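Local coordinates for protein cytosol aminopeptidase (Staphylococcus aureus subsp. aureus, PDB 3KZW) that probably releases amino acids from the N-termini of peptides by hydrolysis, as a metal-dependent aminopeptidase of the leucine aminopeptidase type, assembled from six subunits, at residues A[104-108]-A[109-113]; A[318-322]-A[323-327]; A[160-163]-A[164-167]; A[506-509]-A[510-514]. All coordinates share one frame; numbering follows the deposited sequence.

Interaction 1: residues A[104-108]-A[109-113]; sequences KTRSY and QDMLK
Ser107 and Asp110 stand three residues apart where an irregular loop winds up into helix 108-124, their CA atoms 5.1 Å from each other, and together they form a capping box at the helix N-terminus. Ser107 is the N-cap. Its carbonyl receives Met111 N (N to O 3.2 Å), and one residue on Tyr108 O receives Leu112 N (N to O 3.1 Å), so the regular i to i+4 bonding starts at once.

The side chains close the box in both directions. Ser107 OG, turned between its own backbone N and carbonyl carbon (chi1 60°), accepts Asp110 N at 3.3 Å. In return Asp110 OD2 takes Ser107 N at 3.0 Å; this N-H arrives from above the carboxylate plane, 35° out of it. A weak bond from Ser107 OG to the same OD2 adds a second donor, which ties the carboxylate to the start of the helix, where the helix dipole would probably favour a negative charge.

Arg106 touches Asp110 through aliphatic carbon, its CG lying against CB, while its guanidinium runs off to a salt bridge with Asp142. The Tyr108 ring, carried by a CG anti to the backbone N, reaches back beside Leu112 and meets it obliquely; Met111 SD also lies near it. Tyr108, Met111 and Leu112 all pack on helix 144-157 as well, at Ile153, Ala150 and Arg157. On the tyrosine the two methyls of Leu112 divide the ring between them: CD1 lies 3.7 Å from Tyr108 CE2, and CD2 lies 3.9 Å from Tyr108 OH.

Interaction 2: residues A[318-322]-A[323-327]; sequences EAASR and LQLPV
Leu325 folds back on Ala320 at the end of helix 308-322, its CD1 methyl resting 4.0 Å from Ala320 CB and its CG lying close to the Ala320 carbonyl oxygen. The leucine brings this methyl back because its CG stands beside the backbone N, opposite the carbonyl carbon (chi1 -61°). Leu323 is used differently: its CB and CG sit beside Ala319 O, the carbonyl that also accepts Leu323 N at 3.0 Å, so its branch lies along the last regular turn and goes on to meet Ser195 of helix 188-208. Gln324 leans the other way, with CG 3.5 Å from Ser321 O and the extended chain leading its amide off into an exposed position.

The Arg322 side chain leads away from the loop beyond its CB. It bends at chi3 and brings the guanidinium to Gln198 OE1, while a long salt bridge reaches back to Glu318, with Arg322 NH1 3.9 Å from Glu318 OE2. The other carboxylate oxygen of Glu318 is held by His226.

Two backbone bonds account for the reversal at these side chains. Leu325 N meets Ala320 O at 3.0 Å in an almost straight bond (N-H...O 176°), the donor nearly in line with the carbonyl bond, and Gln324 N makes a weaker one to Ser321 O. Beyond them Leu325 packs on Leu512 of helix 505-512, and an inverse gamma turn centred on Pro326 leads towards strand 328-338. A six-to-one bond enclosing a shorter one, with Gln324 as the C-prime residue at positive phi, is the Schellman motif that ends an alpha helix.

Interaction 3: residues A[160-163]-A[164-167]; sequences YEFD and HYKS
Phe162 carries its ring anti to the backbone N (chi1 -165°), and His164 swings its imidazole back beside its own N (chi1 -63°); the two rings thereby meet, the side chains crossing at about a right angle. His164 ND1 sits over one face of the phenylalanine, offset toward the rim and 3.9 Å from Phe162 CD1. With planes 41° apart the pair is oblique. Tyr165 lies alongside Phe162, pointing the same way, and presents its edge: Phe162 CE2 lies near the tyrosine plane, 3.8 Å from Tyr165 CD2.

The backbone here makes a type I beta turn from Asp163 to Lys166, closed by Lys166 N to Asp163 O at 3.2 Å, the donor standing well above the carbonyl plane. A water bridges the bend, donating to Phe162 O at 2.7 Å and accepting from Tyr165 N at 3.1 Å.

Ile449 of the second subunit packs on Phe162, Tyr165 and Lys166, and the ammonium of Lys166 donates to the carbonyls of Ser447 and Ala450 of that second subunit. The chemistry is thus mixed: aromatic packing and a water-bridged turn are consistent with a defined loop shape, and a lysine gripped by backbone carbonyls joins it to the neighbouring chain.

Interaction 4: residues A[506-509]-A[510-514]; sequences PTIV and QWLKQ
Gln510 donates its N-H to Pro506 O at 3.2 Å, the first of four consecutive i to i+4 bonds in the last turns of helix 505-512, the alpha helix near the C-terminus of the chain. Its CB lies close to the carbonyl oxygens of Pro506 and Thr507, and a bend at chi2 (58°) turns the amide away from that turn.

Trp511 follows, its N 3.0 Å from Thr507 O. The indole, CG anti to the backbone N, leads away from the 506-509 turn to Val386 and Met388 of strand 386-391, and Ile508 O lies at its edge, near the ring plane. Thr507 is occupied by another partner, its hydroxyl bonded to Glu429.

Leu512 N donates to Ile508 O at 2.8 Å. Its CB and CG lie against that same carbonyl oxygen, and its CD1 reaches Ile508 CG2 at 4.2 Å, so the two side chains form an apolar patch. Both pack on Ile316 of helix 308-322, while Ile508 also touches strand 386-391; the helix thus packs on both that helix and that strand.

Lys513 donates to Val509 O (N to O 2.9 Å) and brings its CG close to this oxygen before the chain bends at chi3. Its ammonium travels on to a salt bridge with Glu192.

Gln514 N bonds to Trp511 O, three residues back, at 3.1 Å. Its side-chain amide meets that of Gln510, with Gln514 NE2 making a weak bond to Gln510 OE1, 3.4 Å away.

How the interactions relate
Along the chain the order is interaction 1, interaction 3, interaction 2, interaction 4. The first two belong to the N-terminal domain and both relate to helix 144-157: interaction 1 starts helix 108-124, which packs on it, and interaction 3 follows its end; their centres are about 30 Å apart. Interactions 2 and 4 have centres about 10 Å apart and touch directly: Ala319 CB meets Val509 CG2 at 3.7 Å, joining helices 308-322 and 505-512, the latter packed on strand 386-391 of the larger sheet. Helix 188-208 is common ground, touched by interactions 2, 3 and 4. Interaction 3 alone contacts another subunit, so it contributes to the assembly; the other three touch no other chain.

Interaction 1: residues A[104-108]-A[109-113]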
loop_
_atom_site.group_PDB
_atom_site.type_symbol
_atom_site.label_atom_id
_atom_site.label_comp_id
_atom_site.label_asym_id
_atom_site.label_seq_id
_atom_site.Cartn_x
_atom_site.Cartn_y
_atom_site.Cartn_z
ATOM N N LYS A 104 -14.492 -50.036 11.575
ATOM C CA LYS A 104 -13.667 -50.504 10.461
ATOM C C LYS A 104 -12.787 -49.378 9.924
ATOM O O LYS A 104 -11.609 -49.588 9.627
ATOM C CB LYS A 104 -14.536 -51.050 9.322
ATOM C CG LYS A 104 -15.444 -52.212 9.689
ATOM C CD LYS A 104 -16.269 -52.649 8.480
ATOM C CE LYS A 104 -17.462 -53.516 8.875
ATOM N NZ LYS A 104 -17.071 -54.889 9.307
ATOM N N THR A 105 -13.368 -48.183 9.810
ATOM C CA THR A 105 -12.691 -47.032 9.209
ATOM C C THR A 105 -12.340 -45.962 10.246
ATOM O O THR A 105 -12.570 -44.768 10.026
ATOM C CB THR A 105 -13.542 -46.406 8.074
ATOM O OG1 THR A 105 -14.836 -46.051 8.577
ATOM C CG2 THR A 105 -13.697 -47.380 6.909
ATOM N N ARG A 106 -11.780 -46.398 11.373
ATOM C CA ARG A 106 -11.406 -45.483 12.452
ATOM C C ARG A 106 -9.904 -45.186 12.444
ATOM O O ARG A 106 -9.087 -46.034 12.805
ATOM C CB ARG A 106 -11.851 -46.032 13.811
ATOM C CG ARG A 106 -11.781 -45.017 14.945
ATOM C CD ARG A 106 -12.398 -45.547 16.230
ATOM N NE ARG A 106 -11.621 -46.637 16.821
ATOM C CZ ARG A 106 -11.777 -47.092 18.063
ATOM N NH1 ARG A 106 -12.682 -46.553 18.869
ATOM N NH2 ARG A 106 -11.021 -48.085 18.506
ATOM N N SER A 107 -9.558 -43.969 12.033
ATOM C CA SER A 107 -8.168 -43.534 11.927
ATOM C C SER A 107 -7.600 -43.104 13.278
ATOM O O SER A 107 -8.330 -43.026 14.270
ATOM C CB SER A 107 -8.054 -42.384 10.922
ATOM O OG SER A 107 -8.845 -41.275 11.324
ATOM N N TYR A 108 -6.296 -42.831 13.307
ATOM C CA TYR A 108 -5.631 -42.311 14.502
ATOM C C TYR A 108 -6.118 -40.899 14.835
ATOM O O TYR A 108 -6.221 -40.530 16.007
ATOM C CB TYR A 108 -4.109 -42.332 14.327
ATOM C CG TYR A 108 -3.333 -41.800 15.516
ATOM C CD1 TYR A 108 -3.179 -42.564 16.671
ATOM C CD2 TYR A 108 -2.745 -40.535 15.479
ATOM C CE1 TYR A 108 -2.467 -42.081 17.766
ATOM C CE2 TYR A 108 -2.030 -40.040 16.567
ATOM C CZ TYR A 108 -1.895 -40.818 17.706
ATOM O OH TYR A 108 -1.185 -40.329 18.783
ATOM N N GLN A 109 -6.415 -40.120 13.795
ATOM C CA GLN A 109 -7.005 -38.790 13.952
ATOM C C GLN A 109 -8.351 -38.881 14.675
ATOM O O GLN A 109 -8.629 -38.091 15.577
ATOM C CB GLN A 109 -7.174 -38.113 12.589
ATOM C CG GLN A 109 -7.638 -36.662 12.654
ATOM C CD GLN A 109 -8.001 -36.101 11.290
ATOM O OE1 GLN A 109 -7.329 -35.205 10.778
ATOM N NE2 GLN A 109 -9.065 -36.633 10.693
ATOM N N ASP A 110 -9.171 -39.852 14.272
ATOM C CA ASP A 110 -10.456 -40.118 14.919
ATOM C C ASP A 110 -10.280 -40.385 16.412
ATOM O O ASP A 110 -11.028 -39.849 17.226
ATOM C CB ASP A 110 -11.181 -41.292 14.247
ATOM C CG ASP A 110 -11.669 -40.964 12.836
ATOM O OD1 ASP A 110 -11.959 -39.781 12.549
ATOM O OD2 ASP A 110 -11.772 -41.900 12.010
ATOM N N MET A 111 -9.280 -41.198 16.762
ATOM C CA MET A 111 -8.969 -41.514 18.162
ATOM C C MET A 111 -8.606 -40.260 18.960
ATOM O O MET A 111 -9.021 -40.112 20.109
ATOM C CB MET A 111 -7.835 -42.544 18.264
ATOM C CG MET A 111 -8.172 -43.947 17.766
ATOM S SD MET A 111 -6.700 -45.014 17.719
ATOM C CE MET A 111 -7.215 -46.337 16.599
ATOM N N LEU A 112 -7.835 -39.363 18.344
ATOM C CA LEU A 112 -7.476 -38.083 18.965
ATOM C C LEU A 112 -8.701 -37.191 19.164
ATOM O O LEU A 112 -8.816 -36.494 20.171
ATOM C CB LEU A 112 -6.418 -37.349 18.137
ATOM C CG LEU A 112 -5.011 -37.942 18.034
ATOM C CD1 LEU A 112 -4.166 -37.108 17.090
ATOM C CD2 LEU A 112 -4.336 -38.047 19.395
ATOM N N LYS A 113 -9.607 -37.226 18.193
ATOM C CA LYS A 113 -10.856 -36.477 18.255
ATOM C C LYS A 113 -11.790 -37.046 19.327
ATOM O O LYS A 113 -12.462 -36.291 20.029
ATOM C CB LYS A 113 -11.541 -36.477 16.884
ATOM C CG LYS A 113 -12.655 -35.449 16.733
ATOM C CD LYS A 113 -13.312 -35.511 15.358
ATOM C CE LYS A 113 -12.472 -34.822 14.288
ATOM N NZ LYS A 113 -13.088 -34.953 12.936
#

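Interaction 2: residues A[318-322]-A[323-327]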
loop_
_atom_site.group_PDB
_atom_site.type_symbol
_atom_site.label_atom_id
_atom_site.label_comp_id
_atom_site.label_asym_id
_atom_site.label_seq_id
_atom_site.Cartn_x
_atom_site.Cartn_y
_atom_site.Cartn_z
ATOM N N GLU A 318 12.651 -33.771 26.636
ATOM C CA GLU A 318 11.888 -34.069 27.849
ATOM C C GLU A 318 11.159 -35.407 27.731
ATOM O O GLU A 318 11.158 -36.204 28.674
ATOM C CB GLU A 318 10.899 -32.935 28.158
ATOM C CG GLU A 318 9.873 -33.227 29.261
ATOM C CD GLU A 318 10.461 -33.232 30.673
ATOM O OE1 GLU A 318 11.675 -32.991 30.836
ATOM O OE2 GLU A 318 9.698 -33.473 31.633
ATOM N N ALA A 319 10.551 -35.646 26.570
ATOM C CA ALA A 319 9.835 -36.892 26.311
ATOM C C ALA A 319 10.790 -38.078 26.221
ATOM O O ALA A 319 10.532 -39.133 26.800
ATOM C CB ALA A 319 9.005 -36.775 25.049
ATOM N N ALA A 320 11.897 -37.894 25.506
ATOM C CA ALA A 320 12.890 -38.949 25.320
ATOM C C ALA A 320 13.505 -39.412 26.640
ATOM O O ALA A 320 13.732 -40.611 26.836
ATOM C CB ALA A 320 13.975 -38.495 24.351
ATOM N N SER A 321 13.757 -38.464 27.541
ATOM C CA SER A 321 14.379 -38.761 28.832
ATOM C C SER A 321 13.417 -39.445 29.801
ATOM O O SER A 321 13.805 -40.369 30.524
ATOM C CB SER A 321 14.963 -37.493 29.461
ATOM O OG SER A 321 13.950 -36.555 29.774
ATOM N N ARG A 322 12.164 -38.992 29.806
ATOM C CA ARG A 322 11.130 -39.574 30.667
ATOM C C ARG A 322 10.703 -40.960 30.202
ATOM O O ARG A 322 10.280 -41.785 31.010
ATOM C CB ARG A 322 9.916 -38.650 30.768
ATOM C CG ARG A 322 10.094 -37.514 31.764
ATOM C CD ARG A 322 8.893 -36.584 31.769
ATOM N NE ARG A 322 7.716 -37.196 32.385
ATOM C CZ ARG A 322 6.517 -36.621 32.456
ATOM N NH1 ARG A 322 6.319 -35.408 31.949
ATOM N NH2 ARG A 322 5.511 -37.262 33.037
ATOM N N LEU A 323 10.816 -41.207 28.899
ATOM C CA LEU A 323 10.559 -42.532 28.340
ATOM C C LEU A 323 11.801 -43.418 28.419
ATOM O O LEU A 323 11.731 -44.614 28.124
ATOM C CB LEU A 323 10.068 -42.429 26.891
ATOM C CG LEU A 323 8.710 -41.771 26.626
ATOM C CD1 LEU A 323 8.378 -41.839 25.145
ATOM C CD2 LEU A 323 7.603 -42.408 27.454
ATOM N N GLN A 324 12.923 -42.820 28.825
ATOM C CA GLN A 324 14.212 -43.510 28.951
ATOM C C GLN A 324 14.601 -44.252 27.670
ATOM O O GLN A 324 14.966 -45.433 27.699
ATOM C CB GLN A 324 14.220 -44.447 30.167
ATOM C CG GLN A 324 14.264 -43.723 31.506
ATOM C CD GLN A 324 13.986 -44.640 32.682
ATOM O OE1 GLN A 324 13.055 -45.446 32.652
ATOM N NE2 GLN A 324 14.791 -44.514 33.729
ATOM N N LEU A 325 14.514 -43.539 26.548
ATOM C CA LEU A 325 14.819 -44.099 25.235
ATOM C C LEU A 325 16.319 -44.316 25.066
ATOM O O LEU A 325 17.116 -43.458 25.457
ATOM C CB LEU A 325 14.292 -43.189 24.122
ATOM C CG LEU A 325 12.786 -42.905 24.045
ATOM C CD1 LEU A 325 12.499 -41.926 22.920
ATOM C CD2 LEU A 325 11.963 -44.178 23.865
ATOM N N PRO A 326 16.709 -45.468 24.486
ATOM C CA PRO A 326 18.123 -45.770 24.261
ATOM C C PRO A 326 18.706 -44.990 23.077
ATOM O O PRO A 326 19.122 -45.586 22.080
ATOM C CB PRO A 326 18.116 -47.279 23.985
ATOM C CG PRO A 326 16.771 -47.553 23.423
ATOM C CD PRO A 326 15.830 -46.579 24.069
ATOM N N VAL A 327 18.727 -43.665 23.198
ATOM C CA VAL A 327 19.278 -42.787 22.165
ATOM C C VAL A 327 20.146 -41.690 22.770
ATOM O O VAL A 327 19.896 -41.240 23.889
ATOM C CB VAL A 327 18.170 -42.132 21.288
ATOM C CG1 VAL A 327 17.545 -43.151 20.346
ATOM C CG2 VAL A 327 17.101 -41.451 22.147
#

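Interaction 3: residues A[160-163]-A[164-167]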
loop_
_atom_site.group_PDB
_atom_site.type_symbol
_atom_site.label_atom_id
_atom_site.label_comp_id
_atom_site.label_asym_id
_atom_site.label_seq_id
_atom_site.Cartn_x
_atom_site.Cartn_y
_atom_site.Cartn_z
ATOM N N TYR A 160 -5.245 -28.777 28.070
ATOM C CA TYR A 160 -4.258 -27.746 28.374
ATOM C C TYR A 160 -4.889 -26.358 28.457
ATOM O O TYR A 160 -5.773 -26.016 27.669
ATOM C CB TYR A 160 -3.139 -27.764 27.325
ATOM C CG TYR A 160 -2.120 -26.653 27.457
ATOM C CD1 TYR A 160 -1.079 -26.743 28.377
ATOM C CD2 TYR A 160 -2.191 -25.516 26.651
ATOM C CE1 TYR A 160 -0.139 -25.727 28.500
ATOM C CE2 TYR A 160 -1.256 -24.493 26.768
ATOM C CZ TYR A 160 -0.235 -24.606 27.693
ATOM O OH TYR A 160 0.693 -23.600 27.809
ATOM N N GLU A 161 -4.437 -25.575 29.433
ATOM C CA GLU A 161 -4.796 -24.162 29.524
ATOM C C GLU A 161 -3.668 -23.335 30.130
ATOM O O GLU A 161 -2.953 -23.801 31.020
ATOM C CB GLU A 161 -6.118 -23.955 30.281
ATOM C CG GLU A 161 -6.183 -24.575 31.674
ATOM C CD GLU A 161 -7.558 -24.434 32.328
ATOM O OE1 GLU A 161 -8.190 -23.356 32.204
ATOM O OE2 GLU A 161 -8.000 -25.408 32.977
ATOM N N PHE A 162 -3.506 -22.116 29.620
ATOM C CA PHE A 162 -2.501 -21.178 30.113
ATOM C C PHE A 162 -3.200 -19.979 30.764
ATOM O O PHE A 162 -3.426 -18.945 30.128
ATOM C CB PHE A 162 -1.579 -20.737 28.967
ATOM C CG PHE A 162 -0.315 -20.060 29.422
ATOM C CD1 PHE A 162 0.793 -20.809 29.796
ATOM C CD2 PHE A 162 -0.229 -18.673 29.464
ATOM C CE1 PHE A 162 1.966 -20.187 30.215
ATOM C CE2 PHE A 162 0.939 -18.044 29.883
ATOM C CZ PHE A 162 2.039 -18.801 30.258
ATOM N N ASP A 163 -3.556 -20.140 32.036
ATOM C CA ASP A 163 -4.313 -19.125 32.770
ATOM C C ASP A 163 -3.504 -18.515 33.919
ATOM O O ASP A 163 -4.066 -17.989 34.882
ATOM C CB ASP A 163 -5.648 -19.702 33.272
ATOM C CG ASP A 163 -5.470 -20.898 34.216
ATOM O OD1 ASP A 163 -4.381 -21.523 34.224
ATOM O OD2 ASP A 163 -6.434 -21.218 34.953
ATOM N N HIS A 164 -2.182 -18.570 33.790
ATOM C CA HIS A 164 -1.262 -18.134 34.842
ATOM C C HIS A 164 -1.267 -16.621 35.074
ATOM O O HIS A 164 -0.911 -16.154 36.156
ATOM C CB HIS A 164 0.157 -18.630 34.537
ATOM C CG HIS A 164 0.281 -20.125 34.521
ATOM N ND1 HIS A 164 -0.243 -20.906 33.512
ATOM C CD2 HIS A 164 0.863 -20.982 35.395
ATOM C CE1 HIS A 164 0.011 -22.178 33.763
ATOM N NE2 HIS A 164 0.682 -22.251 34.899
ATOM N N TYR A 165 -1.677 -15.867 34.059
ATOM C CA TYR A 165 -1.720 -14.407 34.145
ATOM C C TYR A 165 -3.144 -13.866 34.277
ATOM O O TYR A 165 -3.366 -12.658 34.232
ATOM C CB TYR A 165 -0.979 -13.776 32.958
ATOM C CG TYR A 165 0.511 -14.022 33.005
ATOM C CD1 TYR A 165 1.351 -13.170 33.718
ATOM C CD2 TYR A 165 1.079 -15.118 32.354
ATOM C CE1 TYR A 165 2.719 -13.396 33.777
ATOM C CE2 TYR A 165 2.446 -15.353 32.410
ATOM C CZ TYR A 165 3.260 -14.488 33.122
ATOM O OH TYR A 165 4.614 -14.712 33.179
ATOM N N LYS A 166 -4.100 -14.776 34.453
ATOM C CA LYS A 166 -5.492 -14.415 34.703
ATOM C C LYS A 166 -5.719 -14.256 36.202
ATOM O O LYS A 166 -5.256 -15.075 36.999
ATOM C CB LYS A 166 -6.432 -15.490 34.153
ATOM C CG LYS A 166 -6.308 -15.750 32.659
ATOM C CD LYS A 166 -7.177 -14.813 31.843
ATOM C CE LYS A 166 -7.214 -15.243 30.390
ATOM N NZ LYS A 166 -8.135 -14.397 29.596
ATOM N N SER A 167 -6.432 -13.199 36.581
ATOM C CA SER A 167 -6.807 -12.982 37.975
ATOM C C SER A 167 -7.913 -13.942 38.395
ATOM O O SER A 167 -7.975 -14.359 39.552
ATOM C CB SER A 167 -7.256 -11.539 38.198
ATOM O OG SER A 167 -6.166 -10.646 38.071
HETATM O O HOH W 1 -2.919 -16.606 31.336
#

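Interaction 4: residues A[506-509]-A[510-514]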
loop_
_atom_site.group_PDB
_atom_site.type_symbol
_atom_site.label_atom_id
_atom_site.label_comp_id
_atom_site.label_asym_id
_atom_site.label_seq_id
_atom_site.Cartn_x
_atom_site.Cartn_y
_atom_site.Cartn_z
ATOM N N PRO A 506 5.230 -35.052 18.466
ATOM C CA PRO A 506 4.750 -36.428 18.270
ATOM C C PRO A 506 5.527 -37.198 17.196
ATOM O O PRO A 506 5.839 -38.373 17.397
ATOM C CB PRO A 506 3.296 -36.233 17.827
ATOM C CG PRO A 506 2.906 -34.924 18.388
ATOM C CD PRO A 506 4.136 -34.075 18.310
ATOM N N THR A 507 5.836 -36.534 16.082
ATOM C CA THR A 507 6.548 -37.153 14.965
ATOM C C THR A 507 7.971 -37.581 15.334
ATOM O O THR A 507 8.360 -38.725 15.094
ATOM C CB THR A 507 6.565 -36.226 13.720
ATOM O OG1 THR A 507 5.223 -36.007 13.270
ATOM C CG2 THR A 507 7.378 -36.840 12.580
ATOM N N ILE A 508 8.735 -36.664 15.925
ATOM C CA ILE A 508 10.138 -36.921 16.254
ATOM C C ILE A 508 10.285 -37.961 17.366
ATOM O O ILE A 508 11.156 -38.830 17.290
ATOM C CB ILE A 508 10.905 -35.610 16.599
ATOM C CG1 ILE A 508 10.803 -34.597 15.448
ATOM C CG2 ILE A 508 12.374 -35.895 16.948
ATOM C CD1 ILE A 508 11.362 -35.077 14.100
ATOM N N VAL A 509 9.428 -37.876 18.381
ATOM C CA VAL A 509 9.413 -38.859 19.466
ATOM C C VAL A 509 9.176 -40.269 18.916
ATOM O O VAL A 509 9.888 -41.215 19.278
ATOM C CB VAL A 509 8.370 -38.499 20.564
ATOM C CG1 VAL A 509 8.113 -39.679 21.504
ATOM C CG2 VAL A 509 8.835 -37.289 21.357
ATOM N N GLN A 510 8.193 -40.392 18.029
ATOM C CA GLN A 510 7.891 -41.662 17.377
ATOM C C GLN A 510 9.088 -42.181 16.575
ATOM O O GLN A 510 9.378 -43.378 16.593
ATOM C CB GLN A 510 6.651 -41.520 16.485
ATOM C CG GLN A 510 6.149 -42.819 15.858
ATOM C CD GLN A 510 5.813 -43.882 16.885
ATOM O OE1 GLN A 510 6.288 -45.015 16.790
ATOM N NE2 GLN A 510 4.996 -43.524 17.878
ATOM N N TRP A 511 9.775 -41.269 15.888
ATOM C CA TRP A 511 10.978 -41.599 15.128
ATOM C C TRP A 511 12.121 -42.037 16.042
ATOM O O TRP A 511 12.849 -42.982 15.726
ATOM C CB TRP A 511 11.413 -40.413 14.262
ATOM C CG TRP A 511 12.655 -40.687 13.466
ATOM C CD1 TRP A 511 12.741 -41.376 12.291
ATOM C CD2 TRP A 511 13.991 -40.285 13.795
ATOM N NE1 TRP A 511 14.046 -41.425 11.865
ATOM C CE2 TRP A 511 14.835 -40.766 12.769
ATOM C CE3 TRP A 511 14.557 -39.566 14.857
ATOM C CZ2 TRP A 511 16.220 -40.550 12.773
ATOM C CZ3 TRP A 511 15.935 -39.352 14.861
ATOM C CH2 TRP A 511 16.749 -39.845 13.823
ATOM N N LEU A 512 12.269 -41.345 17.170
ATOM C CA LEU A 512 13.293 -41.677 18.164
ATOM C C LEU A 512 13.057 -43.043 18.799
ATOM O O LEU A 512 14.010 -43.737 19.153
ATOM C CB LEU A 512 13.364 -40.605 19.255
ATOM C CG LEU A 512 14.007 -39.256 18.923
ATOM C CD1 LEU A 512 13.833 -38.307 20.093
ATOM C CD2 LEU A 512 15.482 -39.401 18.563
ATOM N N LYS A 513 11.788 -43.418 18.938
ATOM C CA LYS A 513 11.407 -44.726 19.473
ATOM C C LYS A 513 11.851 -45.880 18.576
ATOM O O LYS A 513 11.944 -47.020 19.030
ATOM C CB LYS A 513 9.892 -44.798 19.684
ATOM C CG LYS A 513 9.393 -44.126 20.960
ATOM C CD LYS A 513 7.867 -44.146 21.052
ATOM C CE LYS A 513 7.330 -45.553 21.302
ATOM N NZ LYS A 513 5.839 -45.586 21.323
ATOM N N GLN A 514 12.129 -45.574 17.310
ATOM C CA GLN A 514 12.470 -46.589 16.316
ATOM C C GLN A 514 13.971 -46.696 16.020
ATOM O O GLN A 514 14.370 -47.351 15.051
ATOM C CB GLN A 514 11.682 -46.341 15.029
ATOM C CG GLN A 514 10.172 -46.498 15.190
ATOM C CD GLN A 514 9.392 -46.085 13.949
ATOM O OE1 GLN A 514 9.961 -45.907 12.867
ATOM N NE2 GLN A 514 8.079 -45.937 14.101
#